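Local coordinates for autoinducer 2-binding protein LsrB (Clostridium saccharobutylicum DSM 13864, PDB 6DSP) that binds the quorum-sensing signal autoinducer-2, as its cyclic tetrahydroxytetrahydrofuran form, in the cleft between two lobes of a periplasmic binding protein fold, at residues P28-N33 with S196-E201; A65-V70 with L84-A89. All blocks are in the same frame, centred on the assembly; numbering follows the deposited sequence.

Contact 1 of 2, residues P28-N33 with S196-E201. With PAV ((2R,4S)-2-methyl-2,3,3,4-tetrahydroxytetrahydrofuran), chain C.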
loop_
_atom_site.group_PDB
_atom_site.type_symbol
_atom_site.label_atom_id
_atom_site.label_comp_id
_atom_site.label_asym_id
_atom_site.label_seq_id
_atom_site.Cartn_x
_atom_site.Cartn_y
_atom_site.Cartn_z
ATOM N N PRO A 28 -10.660 4.384 2.558
ATOM C CA PRO A 28 -9.440 3.645 2.846
ATOM C C PRO A 28 -9.749 2.156 2.973
ATOM O O PRO A 28 -10.909 1.744 3.013
ATOM C CB PRO A 28 -9.068 4.192 4.228
ATOM C CG PRO A 28 -10.424 4.367 4.911
ATOM C CD PRO A 28 -11.307 4.888 3.802
ATOM N N LYS A 29 -8.686 1.345 3.042
ATOM C CA LYS A 29 -8.916 -0.068 3.354
ATOM C C LYS A 29 -9.525 -0.236 4.739
ATOM O O LYS A 29 -10.327 -1.157 4.953
ATOM C CB LYS A 29 -7.612 -0.865 3.266
ATOM C CG LYS A 29 -7.098 -1.081 1.886
ATOM C CD LYS A 29 -5.837 -1.976 1.916
ATOM C CE LYS A 29 -5.208 -2.188 0.558
ATOM N NZ LYS A 29 -3.918 -2.926 0.739
ATOM N N LEU A 30 -9.142 0.617 5.684
ATOM C CA LEU A 30 -9.761 0.730 6.995
ATOM C C LEU A 30 -9.345 2.067 7.580
ATOM O O LEU A 30 -8.305 2.629 7.195
ATOM C CB LEU A 30 -9.325 -0.407 7.937
ATOM C CG LEU A 30 -7.894 -0.430 8.497
ATOM C CD1 LEU A 30 -7.753 -1.550 9.526
ATOM C CD2 LEU A 30 -6.858 -0.614 7.381
ATOM N N THR A 31 -10.178 2.598 8.471
ATOM C CA THR A 31 -9.794 3.797 9.210
ATOM C C THR A 31 -8.954 3.418 10.432
ATOM O O THR A 31 -8.873 2.251 10.815
ATOM C CB THR A 31 -11.029 4.550 9.686
ATOM O OG1 THR A 31 -11.822 3.677 10.478
ATOM C CG2 THR A 31 -11.854 5.036 8.482
ATOM N N GLY A 32 -8.290 4.403 11.031
ATOM C CA GLY A 32 -7.578 4.134 12.276
ATOM C C GLY A 32 -6.284 3.354 12.148
ATOM O O GLY A 32 -5.802 2.803 13.138
ATOM N N ASN A 33 -5.783 3.183 10.952
ATOM C CA ASN A 33 -4.423 2.763 10.669
ATOM C C ASN A 33 -3.666 3.983 10.168
ATOM O O ASN A 33 -4.204 4.774 9.385
ATOM C CB ASN A 33 -4.494 1.705 9.569
ATOM C CG ASN A 33 -3.132 1.211 9.111
ATOM O OD1 ASN A 33 -2.463 1.833 8.281
ATOM N ND2 ASN A 33 -2.747 0.040 9.600
ATOM N N SER A 196 -2.360 -11.192 8.626
ATOM C CA SER A 196 -2.911 -10.627 9.862
ATOM C C SER A 196 -4.083 -9.678 9.637
ATOM O O SER A 196 -4.585 -9.090 10.612
ATOM C CB SER A 196 -1.836 -10.014 10.763
ATOM O OG SER A 196 -0.997 -9.133 10.035
ATOM N N ASN A 197 -4.576 -9.571 8.416
ATOM C CA ASN A 197 -5.902 -9.017 8.163
ATOM C C ASN A 197 -6.039 -7.555 8.539
ATOM O O ASN A 197 -7.163 -7.068 8.747
ATOM C CB ASN A 197 -6.993 -9.884 8.800
ATOM C CG ASN A 197 -6.835 -11.321 8.394
ATOM O OD1 ASN A 197 -6.930 -11.625 7.230
ATOM N ND2 ASN A 197 -6.567 -12.189 9.342
ATOM N N GLN A 198 -4.923 -6.849 8.613
ATOM C CA GLN A 198 -4.870 -5.435 8.990
ATOM C C GLN A 198 -5.443 -5.176 10.372
ATOM O O GLN A 198 -5.864 -4.049 10.668
ATOM C CB GLN A 198 -5.495 -4.527 7.923
ATOM C CG GLN A 198 -4.800 -4.728 6.593
ATOM C CD GLN A 198 -5.372 -3.917 5.476
ATOM O OE1 GLN A 198 -6.263 -4.379 4.757
ATOM N NE2 GLN A 198 -4.912 -2.690 5.353
ATOM N N ASP A 199 -5.450 -6.184 11.230
ATOM C CA ASP A 199 -5.899 -6.032 12.598
ATOM C C ASP A 199 -4.655 -5.857 13.474
ATOM O O ASP A 199 -3.802 -6.744 13.514
ATOM C CB ASP A 199 -6.697 -7.273 12.991
ATOM C CG ASP A 199 -7.257 -7.141 14.362
ATOM O OD1 ASP A 199 -6.509 -7.219 15.336
ATOM O OD2 ASP A 199 -8.443 -6.815 14.449
ATOM N N ALA A 200 -4.548 -4.715 14.154
ATOM C CA ALA A 200 -3.323 -4.377 14.849
ATOM C C ALA A 200 -2.966 -5.420 15.909
ATOM O O ALA A 200 -1.798 -5.830 16.013
ATOM C CB ALA A 200 -3.439 -2.974 15.443
ATOM N N GLU A 201 -3.938 -5.869 16.702
ATOM C CA GLU A 201 -3.631 -6.869 17.720
ATOM C C GLU A 201 -3.284 -8.216 17.090
ATOM O O GLU A 201 -2.369 -8.911 17.557
ATOM C CB GLU A 201 -4.782 -6.998 18.729
ATOM C CG GLU A 201 -5.103 -5.714 19.553
ATOM C CD GLU A 201 -4.042 -5.353 20.579
ATOM O OE1 GLU A 201 -4.349 -5.226 21.778
ATOM O OE2 GLU A 201 -2.882 -5.170 20.201
HETATM O O2 PAV C . 1.712 -1.610 2.451
HETATM C C2 PAV C . 0.608 -0.698 2.631
HETATM C C1 PAV C . 1.054 0.675 3.181
HETATM O O5 PAV C . -0.166 -1.298 3.811
HETATM C C5 PAV C . -1.451 -0.863 3.704
HETATM C C4 PAV C . -1.600 -0.170 2.337
HETATM O O4 PAV C . -2.802 -0.585 1.695
HETATM C C3 PAV C . -0.314 -0.608 1.628
HETATM O O3 PAV C . 0.080 0.354 0.688
HETATM O O13 PAV C . -0.496 -1.870 1.027
HETATM O O HOH W 1 -4.945 -5.102 2.363
HETATM O O HOH W 2 -4.544 -1.472 11.389
#

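Contact 2 of 2, residues A65-V70 with L84-A89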
loop_
_atom_site.group_PDB
_atom_site.type_symbol
_atom_site.label_atom_id
_atom_site.label_comp_id
_atom_site.label_asym_id
_atom_site.label_seq_id
_atom_site.Cartn_x
_atom_site.Cartn_y
_atom_site.Cartn_z
ATOM N N ALA A 65 -17.065 -6.498 2.429
ATOM C CA ALA A 65 -18.478 -6.227 2.698
ATOM C C ALA A 65 -18.653 -4.835 3.317
ATOM O O ALA A 65 -19.595 -4.102 2.976
ATOM C CB ALA A 65 -19.056 -7.310 3.608
ATOM N N SER A 66 -17.763 -4.447 4.222
ATOM C CA SER A 66 -17.853 -3.108 4.771
ATOM C C SER A 66 -17.636 -2.067 3.697
ATOM O O SER A 66 -18.339 -1.047 3.663
ATOM C CB SER A 66 -16.842 -2.899 5.853
ATOM O OG SER A 66 -16.953 -1.580 6.306
ATOM N N GLN A 67 -16.653 -2.284 2.810
ATOM C CA GLN A 67 -16.404 -1.283 1.767
ATOM C C GLN A 67 -17.597 -1.159 0.826
ATOM O O GLN A 67 -17.945 -0.036 0.421
ATOM C CB GLN A 67 -15.125 -1.574 0.980
ATOM C CG GLN A 67 -13.878 -1.459 1.839
ATOM C CD GLN A 67 -12.629 -1.436 0.979
ATOM O OE1 GLN A 67 -12.461 -2.288 0.086
ATOM N NE2 GLN A 67 -11.768 -0.470 1.202
ATOM N N VAL A 68 -18.277 -2.285 0.509
ATOM C CA VAL A 68 -19.487 -2.203 -0.302
ATOM C C VAL A 68 -20.509 -1.309 0.390
ATOM O O VAL A 68 -21.162 -0.487 -0.262
ATOM C CB VAL A 68 -20.052 -3.613 -0.553
ATOM C CG1 VAL A 68 -21.451 -3.528 -1.138
ATOM C CG2 VAL A 68 -19.134 -4.391 -1.495
ATOM N N SER A 69 -20.675 -1.475 1.715
ATOM C CA SER A 69 -21.660 -0.658 2.421
ATOM C C SER A 69 -21.272 0.809 2.354
ATOM O O SER A 69 -22.142 1.677 2.178
ATOM C CB SER A 69 -21.763 -1.050 3.892
ATOM O OG SER A 69 -22.680 -0.144 4.542
ATOM N N VAL A 70 -19.980 1.118 2.508
ATOM C CA VAL A 70 -19.537 2.508 2.438
ATOM C C VAL A 70 -19.789 3.084 1.046
ATOM O O VAL A 70 -20.280 4.218 0.903
ATOM C CB VAL A 70 -18.046 2.624 2.822
ATOM C CG1 VAL A 70 -17.521 4.020 2.561
ATOM C CG2 VAL A 70 -17.808 2.220 4.282
ATOM N N LEU A 84 -11.109 5.043 -4.000
ATOM C CA LEU A 84 -11.118 3.857 -3.136
ATOM C C LEU A 84 -9.783 3.128 -3.153
ATOM O O LEU A 84 -9.218 2.901 -4.230
ATOM C CB LEU A 84 -12.189 2.858 -3.655
ATOM C CG LEU A 84 -12.211 1.439 -3.090
ATOM C CD1 LEU A 84 -12.673 1.461 -1.651
ATOM C CD2 LEU A 84 -13.084 0.545 -3.931
ATOM N N SER A 85 -9.339 2.684 -1.983
ATOM C CA SER A 85 -8.293 1.661 -1.880
ATOM C C SER A 85 -8.967 0.364 -1.441
ATOM O O SER A 85 -9.584 0.305 -0.363
ATOM C CB SER A 85 -7.214 2.051 -0.874
ATOM O OG SER A 85 -6.299 0.963 -0.787
ATOM N N SER A 86 -8.903 -0.639 -2.301
ATOM C CA SER A 86 -9.703 -1.850 -2.152
ATOM C C SER A 86 -9.002 -2.934 -1.334
ATOM O O SER A 86 -7.823 -3.235 -1.579
ATOM C CB SER A 86 -10.003 -2.361 -3.562
ATOM O OG SER A 86 -10.552 -3.639 -3.556
ATOM N N VAL A 87 -9.744 -3.542 -0.391
ATOM C CA VAL A 87 -9.226 -4.702 0.337
ATOM C C VAL A 87 -9.351 -5.994 -0.466
ATOM O O VAL A 87 -8.636 -6.957 -0.176
ATOM C CB VAL A 87 -9.868 -4.871 1.717
ATOM C CG1 VAL A 87 -9.699 -3.655 2.579
ATOM C CG2 VAL A 87 -11.293 -5.215 1.602
ATOM N N ASP A 88 -10.263 -6.044 -1.430
ATOM C CA ASP A 88 -10.495 -7.204 -2.283
ATOM C C ASP A 88 -11.223 -6.698 -3.512
ATOM O O ASP A 88 -12.390 -6.257 -3.423
ATOM C CB ASP A 88 -11.351 -8.272 -1.606
ATOM C CG ASP A 88 -11.555 -9.445 -2.523
ATOM O OD1 ASP A 88 -10.581 -10.151 -2.820
ATOM O OD2 ASP A 88 -12.668 -9.645 -2.997
ATOM N N ALA A 89 -10.589 -6.790 -4.664
ATOM C CA ALA A 89 -11.181 -6.182 -5.852
ATOM C C ALA A 89 -12.493 -6.848 -6.211
ATOM O O ALA A 89 -13.479 -6.174 -6.518
ATOM C CB ALA A 89 -10.201 -6.258 -7.021
#

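Contact 1 of 2, residues P28-N33 with S196-E201
Leu-30 and Gln-198 face each other with their CA atoms 8.1 Å apart, one in the loop that follows strand 23-27, the other on a type I' turn running from Ser-196 to Asp-199, so the two backbones meet through side chains rather than strand pairing. Leu-30 sets its isobutyl group against Gln-198 in two places. Leu-30 CD2 lies over one face of the carboxamide, 3.5 Å from Gln-198 NE2, while Leu-30 CD1 comes 3.3 Å from Gln-198 O. Lys-29 takes a different side of the same amide: its extended chain passes at about a right angle across the outer edge, with Lys-29 CD 3.6 Å from Gln-198 NE2. With CG beside the backbone N (chi1 -72°) and every later torsion near 180°, the lysine chain runs straight past the glutamine and delivers its nitrogen to the ligand. There Lys-29 NZ donates to O4 of the bound autoinducer at 2.8 Å, and it also forms a salt bridge with Asp-167, a carboxylate that probably favours the charged ammonium.

Loops at the C-terminal ends of parallel strands, one set from each lobe, closing on a small solute are the hallmark of this periplasmic binding protein fold, and here residues 28-33 belong to one lobe and 196-201 to the other. Two waters join them. The first accepts from Lys-29 NZ at 2.9 Å and gives a weak bond to Gln-198 OE1; the second accepts from Asn-33 ND2 at 3.0 Å and donates to Gln-198 O. The asparagine is held at its other end as well, since OD1 caps Phe-35 N at the start of helix 34-50 and meets Ser-225 OG from the opposite lobe. Asp-199, which ends the turn, is likewise the N-cap of helix 200-213, its OD1 taking Gln-202 N.

Contact 2 of 2, residues A65-V70 with L84-A89
The carboxamide of Gln-67 is sandwiched between two aliphatic side chains, a compact example of how a buried amide is held in one orientation. Over one face sits the CD1 methyl of Leu-84, 3.6 Å from Gln-67 NE2; over the other lie both methyls of Val-87, CG2 coming within 3.5 Å of Gln-67 OE1. With CG beside the backbone N and opposite the carbonyl carbon (chi1 -65°), and the chain extended beyond it, the glutamine carries its amide straight out from the helix to the backbone of 84-89, to which the polar edge is turned. Gln-67 NE2 donates to Ser-85 O at 2.8 Å, fairly straight and with that oxygen close to the amide plane. Val-87 N returns a bond to Gln-67 OE1 at 3.0 Å, almost linear at 173°, although it approaches tilted 34° from the carbonyl plane, on the side where its own methyls lie. A backbone carbonyl and an N-H two residues apart are thus satisfied by one side chain, much as a neighbouring strand would do it. NE2 has a second acceptor in Pro-28 O, so the amide is gripped by three bonds and its rotation is fixed.

Ser-85 also faces the binding site: its OG is hydrogen-bonded to Asp-110 OD2, which in turn holds the ligand, making the serine a second-shell residue.

Gln-67 projects from helix 64-76, the helix of the beta-alpha-beta crossover between strands 53-56 and 81-84. Ile-27 of strand 23-27 and Val-92 of helix 89-101 pack around the glutamine, while Leu-84, at the end of its strand, touches Ile-27 and Leu-96.

In the fold
From the N terminus the chain runs up strand 23-27 into loop 28-33, the first half of contact 1. It then passes through helix 34-50 and strand 53-56 to helix 64-76, where contact 2 begins; that contact closes a short loop after strand 81-84, entirely within one lobe. Only after the chain has entered the second lobe and reached 196-201 is the long loop of contact 1 closed. Contact 2 therefore nests within contact 1 without crossing it. In space they adjoin, centres about 13 Å apart: Lys-29 packs on Ser-85 and Ser-86 and Pro-28 O bonds Gln-67 NE2, tying loop 28-33 to helix 64-76 and the loop after strand 81-84, beside the cleft.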